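Local coordinates for protein TRAP-type transporter, periplasmic component (Cupriavidus necator, PDB 4P8B) that probably captures (S)-2-acetolactate in the periplasm, as the solute-binding component of a TRAP-type transporter, at residues Q196-W199 with A200-Q203; V264-A267 with A268-G272; I327-D330 with L331-A335. One frame throughout, in Å; residues are numbered along the deposited sequence.

Contact 1: Q196-W199 with A200-Q203. With X2X ((2S)-2-hydroxy-2-methyl-3-oxobutanoic acid), chain D.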
loop_
_atom_site.group_PDB
_atom_site.type_symbol
_atom_site.label_atom_id
_atom_site.label_comp_id
_atom_site.label_asym_id
_atom_site.label_seq_id
_atom_site.Cartn_x
_atom_site.Cartn_y
_atom_site.Cartn_z
ATOM N N GLN A 196 3.821 -15.537 -3.903
ATOM C CA GLN A 196 2.703 -14.624 -3.802
ATOM C C GLN A 196 1.538 -15.225 -3.050
ATOM O O GLN A 196 1.161 -16.381 -3.247
ATOM C CB GLN A 196 2.256 -14.139 -5.174
ATOM C CG GLN A 196 1.881 -15.184 -6.174
ATOM C CD GLN A 196 1.755 -14.570 -7.550
ATOM O OE1 GLN A 196 2.726 -14.036 -8.090
ATOM N NE2 GLN A 196 0.553 -14.598 -8.107
HETATM N N MSE A 197 0.987 -14.425 -2.149
HETATM C CA MSE A 197 -0.270 -14.797 -1.522
HETATM C C MSE A 197 -0.935 -13.608 -0.857
HETATM O O MSE A 197 -0.305 -12.595 -0.590
HETATM C CB MSE A 197 -0.070 -15.922 -0.516
HETATM C CG MSE A 197 0.698 -15.502 0.684
HETATM SE SE MSE A 197 1.383 -17.008 1.755
HETATM C CE MSE A 197 2.752 -17.590 0.573
ATOM N N SER A 198 -2.246 -13.733 -0.666
ATOM C CA SER A 198 -3.026 -12.693 -0.023
ATOM C C SER A 198 -2.576 -12.427 1.392
ATOM O O SER A 198 -1.880 -13.245 2.017
ATOM C CB SER A 198 -4.493 -13.094 0.026
ATOM O OG SER A 198 -4.645 -14.198 0.917
ATOM N N TRP A 199 -2.985 -11.289 1.931
ATOM C CA TRP A 199 -2.686 -10.947 3.306
ATOM C C TRP A 199 -3.250 -12.038 4.243
ATOM O O TRP A 199 -2.576 -12.462 5.179
ATOM C CB TRP A 199 -3.272 -9.581 3.647
ATOM C CG TRP A 199 -3.220 -9.235 5.101
ATOM C CD1 TRP A 199 -4.276 -9.134 5.948
ATOM C CD2 TRP A 199 -2.054 -8.993 5.880
ATOM N NE1 TRP A 199 -3.840 -8.819 7.208
ATOM C CE2 TRP A 199 -2.477 -8.729 7.196
ATOM C CE3 TRP A 199 -0.689 -8.978 5.596
ATOM C CZ2 TRP A 199 -1.585 -8.423 8.220
ATOM C CZ3 TRP A 199 0.208 -8.685 6.628
ATOM C CH2 TRP A 199 -0.258 -8.420 7.924
ATOM N N ALA A 200 -4.452 -12.537 3.972
ATOM C CA ALA A 200 -5.000 -13.600 4.819
ATOM C C ALA A 200 -4.074 -14.823 4.800
ATOM O O ALA A 200 -3.758 -15.438 5.840
ATOM C CB ALA A 200 -6.403 -13.990 4.367
ATOM N N ASP A 201 -3.662 -15.224 3.611
ATOM C CA ASP A 201 -2.879 -16.439 3.477
ATOM C C ASP A 201 -1.449 -16.291 4.044
ATOM O O ASP A 201 -0.820 -17.273 4.453
ATOM C CB ASP A 201 -2.856 -16.881 2.011
ATOM C CG ASP A 201 -4.147 -17.544 1.581
ATOM O OD1 ASP A 201 -4.934 -17.952 2.462
ATOM O OD2 ASP A 201 -4.347 -17.700 0.363
ATOM N N ALA A 202 -0.953 -15.067 4.084
ATOM C CA ALA A 202 0.355 -14.825 4.641
ATOM C C ALA A 202 0.453 -15.200 6.107
ATOM O O ALA A 202 1.519 -15.625 6.561
ATOM C CB ALA A 202 0.729 -13.366 4.444
ATOM N N GLN A 203 -0.636 -15.067 6.849
ATOM C CA GLN A 203 -0.593 -15.277 8.300
ATOM C C GLN A 203 -0.205 -16.698 8.675
ATOM O O GLN A 203 0.756 -16.901 9.426
ATOM C CB GLN A 203 -1.928 -14.908 8.945
ATOM C CG GLN A 203 -2.460 -13.547 8.509
ATOM C CD GLN A 203 -1.437 -12.439 8.678
ATOM O OE1 GLN A 203 -0.876 -12.244 9.751
ATOM N NE2 GLN A 203 -1.180 -11.706 7.603
HETATM O OAD X2X D . -1.111 -7.714 1.673
HETATM C CAH X2X D . -0.411 -6.809 2.232
HETATM O OAE X2X D . 0.801 -7.009 2.539
HETATM C CAI X2X D . -1.008 -5.472 2.526
HETATM C CAB X2X D . -2.036 -5.643 3.624
HETATM O OAF X2X D . -0.016 -4.521 2.787
HETATM C CAG X2X D . -1.663 -5.048 1.251
HETATM O OAC X2X D . -2.876 -5.195 1.097
HETATM C CAA X2X D . -0.842 -4.475 0.146
HETATM O O HOH W 1 -3.495 -16.130 -1.691
#
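W199 sends its indole out with CG anti to the backbone N (chi1 170°), while Q203, one helical turn on, bends back at chi2, and the two side chains meet as ring and amide. Q203 NE2 lies over the centre of the indole, 3.1 Å above its plane, with the amide turned 53° against the ring. The same NE2 donates to W199 O at 2.9 Å in a nearly straight bond (173°) lying in the amide plane. Glutamine suits the place because its carboxamide can bond the carbonyl and still cover the ring; the bond fixes the amide's rotation while NE2 rests against the indole. On the opposite indole face sits the methyl CAB of the bound acetolactate, offset toward the rim, so that tryptophan offers the ligand a broad apolar wall held from behind.

At the start of the helix, S198 is the N-cap: its OG accepts from D201 N at 3.0 Å, and serine's short hydroxyl suits this role. A water donates to D201 OD2 at 2.7 Å and accepts from S198 N, tying the aspartate to the cap. M197, a selenomethionine, lays its flexible chain against the first turn, with SE 3.5 Å from D201 O and CG near A202 CB.

The turn joins strand 193-196 to helix 199-208. Q79 OE1 accepts from W199 N while Q79 NE2 holds the ligand; R176, in the neighbouring strand 174-177, bonds both M197 O and the ligand, and M197 also touches V211 in the loop leading to strand 213-216.

Contact 2: V264-A267 with A268-G272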
loop_
_atom_site.group_PDB
_atom_site.type_symbol
_atom_site.label_atom_id
_atom_site.label_comp_id
_atom_site.label_asym_id
_atom_site.label_seq_id
_atom_site.Cartn_x
_atom_site.Cartn_y
_atom_site.Cartn_z
ATOM N N VAL A 264 -19.217 13.329 0.035
ATOM C CA VAL A 264 -18.461 12.085 0.101
ATOM C C VAL A 264 -16.991 12.305 -0.279
ATOM O O VAL A 264 -16.091 11.741 0.363
ATOM C CB VAL A 264 -19.112 10.992 -0.770
ATOM C CG1 VAL A 264 -18.228 9.737 -0.799
ATOM C CG2 VAL A 264 -20.485 10.632 -0.212
ATOM N N LYS A 265 -16.755 13.126 -1.298
ATOM C CA LYS A 265 -15.411 13.480 -1.723
ATOM C C LYS A 265 -14.686 14.230 -0.626
ATOM O O LYS A 265 -13.569 13.872 -0.280
ATOM C CB LYS A 265 -15.448 14.314 -3.003
ATOM C CG LYS A 265 -14.069 14.747 -3.484
ATOM C CD LYS A 265 -14.136 15.268 -4.910
ATOM C CE LYS A 265 -12.746 15.540 -5.466
ATOM N NZ LYS A 265 -12.763 15.767 -6.942
ATOM N N GLN A 266 -15.291 15.263 -0.048
ATOM C CA GLN A 266 -14.589 16.002 1.003
ATOM C C GLN A 266 -14.337 15.116 2.230
ATOM O O GLN A 266 -13.318 15.248 2.919
ATOM C CB GLN A 266 -15.355 17.268 1.402
ATOM C CG GLN A 266 -14.616 18.123 2.412
ATOM C CD GLN A 266 -13.294 18.649 1.868
ATOM O OE1 GLN A 266 -13.244 19.205 0.776
ATOM N NE2 GLN A 266 -12.217 18.468 2.630
ATOM N N ALA A 267 -15.259 14.209 2.509
ATOM C CA ALA A 267 -15.081 13.287 3.618
ATOM C C ALA A 267 -13.884 12.363 3.362
ATOM O O ALA A 267 -13.112 12.079 4.284
ATOM C CB ALA A 267 -16.344 12.482 3.854
ATOM N N ALA A 268 -13.719 11.922 2.115
ATOM C CA ALA A 268 -12.550 11.122 1.739
ATOM C C ALA A 268 -11.249 11.928 1.893
ATOM O O ALA A 268 -10.247 11.417 2.380
ATOM C CB ALA A 268 -12.689 10.620 0.323
ATOM N N VAL A 269 -11.271 13.192 1.475
ATOM C CA VAL A 269 -10.098 14.053 1.617
ATOM C C VAL A 269 -9.710 14.229 3.087
ATOM O O VAL A 269 -8.538 14.096 3.448
ATOM C CB VAL A 269 -10.369 15.415 0.945
ATOM C CG1 VAL A 269 -9.302 16.460 1.329
ATOM C CG2 VAL A 269 -10.441 15.216 -0.562
ATOM N N ASP A 270 -10.705 14.489 3.938
ATOM C CA ASP A 270 -10.482 14.637 5.379
ATOM C C ASP A 270 -9.978 13.340 6.008
ATOM O O ASP A 270 -9.023 13.336 6.798
ATOM C CB ASP A 270 -11.769 15.073 6.090
ATOM C CG ASP A 270 -12.201 16.472 5.716
ATOM O OD1 ASP A 270 -11.391 17.198 5.104
ATOM O OD2 ASP A 270 -13.360 16.843 6.030
ATOM N N ALA A 271 -10.607 12.233 5.637
ATOM C CA ALA A 271 -10.177 10.928 6.148
ATOM C C ALA A 271 -8.758 10.584 5.707
ATOM O O ALA A 271 -7.976 10.032 6.483
ATOM C CB ALA A 271 -11.124 9.866 5.696
ATOM N N GLY A 272 -8.426 10.894 4.457
ATOM C CA GLY A 272 -7.112 10.592 3.926
ATOM C C GLY A 272 -6.016 11.341 4.660
ATOM O O GLY A 272 -4.974 10.763 4.988
#
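Q266 folds its amide over the helix surface toward D270, crossing the carboxylate with the two planes 51° apart. With CG anti to the backbone N (chi1 -176°) and the chain bent at chi2, NE2 comes 2.9 Å from D270 OD1 and donates to it. The acceptor is met from above the carboxylate plane, whereas the bond lies in the amide plane of the glutamine. NE2 also passes 3.8 Å from V269 CG1, a methyl beside the polar pair.

Aspartate is well placed here because OD1 takes the glutamine while OD2 forms a salt bridge with R59 of helix 44-59. Its charge is thereby shared between an intrahelical neighbour and a second helix, which probably stabilises the ionised form. Beneath the side chains the main chain is regular: D270 N donates to Q266 O at 2.9 Å, and A271 N to A267 O at 2.9 Å.

Small residues make much of the inward side, beside V264 on L147. A267 lies on W52, L55 and V56 of helix 44-59, and A268 packs on W52 as well as on L147 and F246 of strands 144-154 and 241-249; alanine lets these neighbours come close to the helix backbone. The whole is an i to i+4 side-chain bond on an amphipathic alpha-helix that covers a beta-sheet, an arrangement in keeping with the alpha/beta architecture of periplasmic solute-binding proteins.

Contact 3: I327-D330 with L331-A335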
loop_
_atom_site.group_PDB
_atom_site.type_symbol
_atom_site.label_atom_id
_atom_site.label_comp_id
_atom_site.label_asym_id
_atom_site.label_seq_id
_atom_site.Cartn_x
_atom_site.Cartn_y
_atom_site.Cartn_z
ATOM N N ILE A 327 4.984 0.577 -17.462
ATOM C CA ILE A 327 4.091 1.525 -16.816
ATOM C C ILE A 327 3.732 2.663 -17.739
ATOM O O ILE A 327 2.592 3.132 -17.775
ATOM C CB ILE A 327 4.771 2.110 -15.567
ATOM C CG1 ILE A 327 4.803 1.075 -14.456
ATOM C CG2 ILE A 327 4.066 3.360 -15.092
ATOM C CD1 ILE A 327 5.897 1.337 -13.471
ATOM N N GLY A 328 4.726 3.096 -18.495
ATOM C CA GLY A 328 4.629 4.294 -19.289
ATOM C C GLY A 328 5.810 5.163 -18.938
ATOM O O GLY A 328 5.798 5.848 -17.914
ATOM N N THR A 329 6.833 5.119 -19.787
ATOM C CA THR A 329 8.123 5.723 -19.456
ATOM C C THR A 329 7.994 7.208 -19.147
ATOM O O THR A 329 8.700 7.750 -18.302
ATOM C CB THR A 329 9.139 5.459 -20.577
ATOM O OG1 THR A 329 10.437 5.880 -20.151
ATOM C CG2 THR A 329 8.737 6.158 -21.865
ATOM N N ASP A 330 7.079 7.877 -19.853
ATOM C CA ASP A 330 6.872 9.302 -19.632
ATOM C C ASP A 330 6.298 9.615 -18.258
ATOM O O ASP A 330 6.618 10.634 -17.656
ATOM C CB ASP A 330 5.917 9.882 -20.683
ATOM C CG ASP A 330 6.437 9.767 -22.095
ATOM O OD1 ASP A 330 7.664 9.624 -22.275
ATOM O OD2 ASP A 330 5.600 9.853 -23.038
ATOM N N LEU A 331 5.451 8.730 -17.745
ATOM C CA LEU A 331 4.883 8.944 -16.421
ATOM C C LEU A 331 5.952 8.715 -15.367
ATOM O O LEU A 331 6.048 9.469 -14.412
ATOM C CB LEU A 331 3.690 8.014 -16.181
ATOM C CG LEU A 331 2.976 8.131 -14.831
ATOM C CD1 LEU A 331 2.367 9.513 -14.681
ATOM C CD2 LEU A 331 1.918 7.041 -14.688
ATOM N N VAL A 332 6.771 7.699 -15.570
ATOM C CA VAL A 332 7.842 7.414 -14.617
ATOM C C VAL A 332 8.866 8.534 -14.632
ATOM O O VAL A 332 9.373 8.954 -13.586
ATOM C CB VAL A 332 8.478 6.053 -14.916
ATOM C CG1 VAL A 332 9.672 5.818 -13.979
ATOM C CG2 VAL A 332 7.444 4.938 -14.738
ATOM N N THR A 333 9.131 9.070 -15.815
ATOM C CA THR A 333 10.070 10.154 -15.919
ATOM C C THR A 333 9.545 11.402 -15.195
ATOM O O THR A 333 10.294 12.094 -14.502
ATOM C CB THR A 333 10.342 10.443 -17.372
ATOM O OG1 THR A 333 11.000 9.316 -17.968
ATOM C CG2 THR A 333 11.215 11.661 -17.513
ATOM N N LYS A 334 8.246 11.677 -15.323
ATOM C CA LYS A 334 7.641 12.769 -14.559
ATOM C C LYS A 334 7.805 12.550 -13.049
ATOM O O LYS A 334 8.061 13.501 -12.305
ATOM C CB LYS A 334 6.158 12.921 -14.920
ATOM C CG LYS A 334 5.950 13.551 -16.278
ATOM C CD LYS A 334 4.513 13.450 -16.731
ATOM C CE LYS A 334 4.338 14.057 -18.125
ATOM N NZ LYS A 334 2.907 13.999 -18.568
ATOM N N ALA A 335 7.671 11.303 -12.598
ATOM C CA ALA A 335 7.843 10.979 -11.182
ATOM C C ALA A 335 9.283 11.241 -10.752
ATOM O O ALA A 335 9.526 11.854 -9.700
ATOM C CB ALA A 335 7.458 9.543 -10.928
HETATM O O HOH W 2 10.977 8.293 -20.702
#
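T329 O is gripped by two donors of one residue: T333 N at 2.8 Å, the ordinary helical bond, and T333 OG1, also at 2.8 Å. They reach the carbonyl from opposite faces of its plane, the hydroxyl standing 36° out of it. With OG1 anti to its carbonyl carbon (chi1 -65°), T333 turns the hydroxyl back along the helix, where the hydroxyl on CB reaches the carbonyl one turn back. The side chains of T329 and T333 lie side by side and point the same way. A water donates to T333 OG1 at 2.9 Å, and so T333 OG1 both gives to the carbonyl and receives from solvent; the same water is modelled doubtfully close to T329 OG1.

G328 sits at the N-cap, where helix 317-327 ends and helix 329-340 begins. Its phi of 127° would press a CB against the preceding carbonyl oxygen, so glycine fits the bend. G328 O accepts from V332 N at 3.1 Å in the first regular turn, and L331 N adds a weak bond to the same oxygen.

On the inner side, I327 CG2 meets V332 CG2 at 3.7 Å, the two side chains crossing at about a right angle, while L331 CD2 lies 4.3 Å from I327 CG2. Branched aliphatic residues suit this corner: V332 also rests on Y320 and K324 of helix 317-327, I327 on L113, and L331 on S134 of helix 130-141. D330 and K334 have opposite charges, but OD2 and NZ are 6.7 Å apart and make no salt bridge.

The chemistry is thus divided, with threonine hydroxyls and water on the exposed side and aliphatic contacts on the buried one, which is consistent with glycine permitting the sharp break between the helices and the aliphatic contacts keeping the two against each other.

Overall arrangement
The three contacts are all local, each within one turn or so of helix, and they stand well apart, their centres 28 to 30 Å from one another. Contact 1 lies at the surface yet is the one that reaches the ligand pocket, and there a helix start combines polar capping with an aromatic face. Contact 2, on the opposite side of the chain's centre, is partly buried, lies within one long helix and sets an amide–carboxylate pair against alanines facing the sheet and helix 44-59. Contact 3, also partly buried, marks a junction between two helices near the C-terminus. Contacts 1 and 3 both lie at helix starts, S198 capping with its hydroxyl and G328 occupying the N-cap position through its backbone.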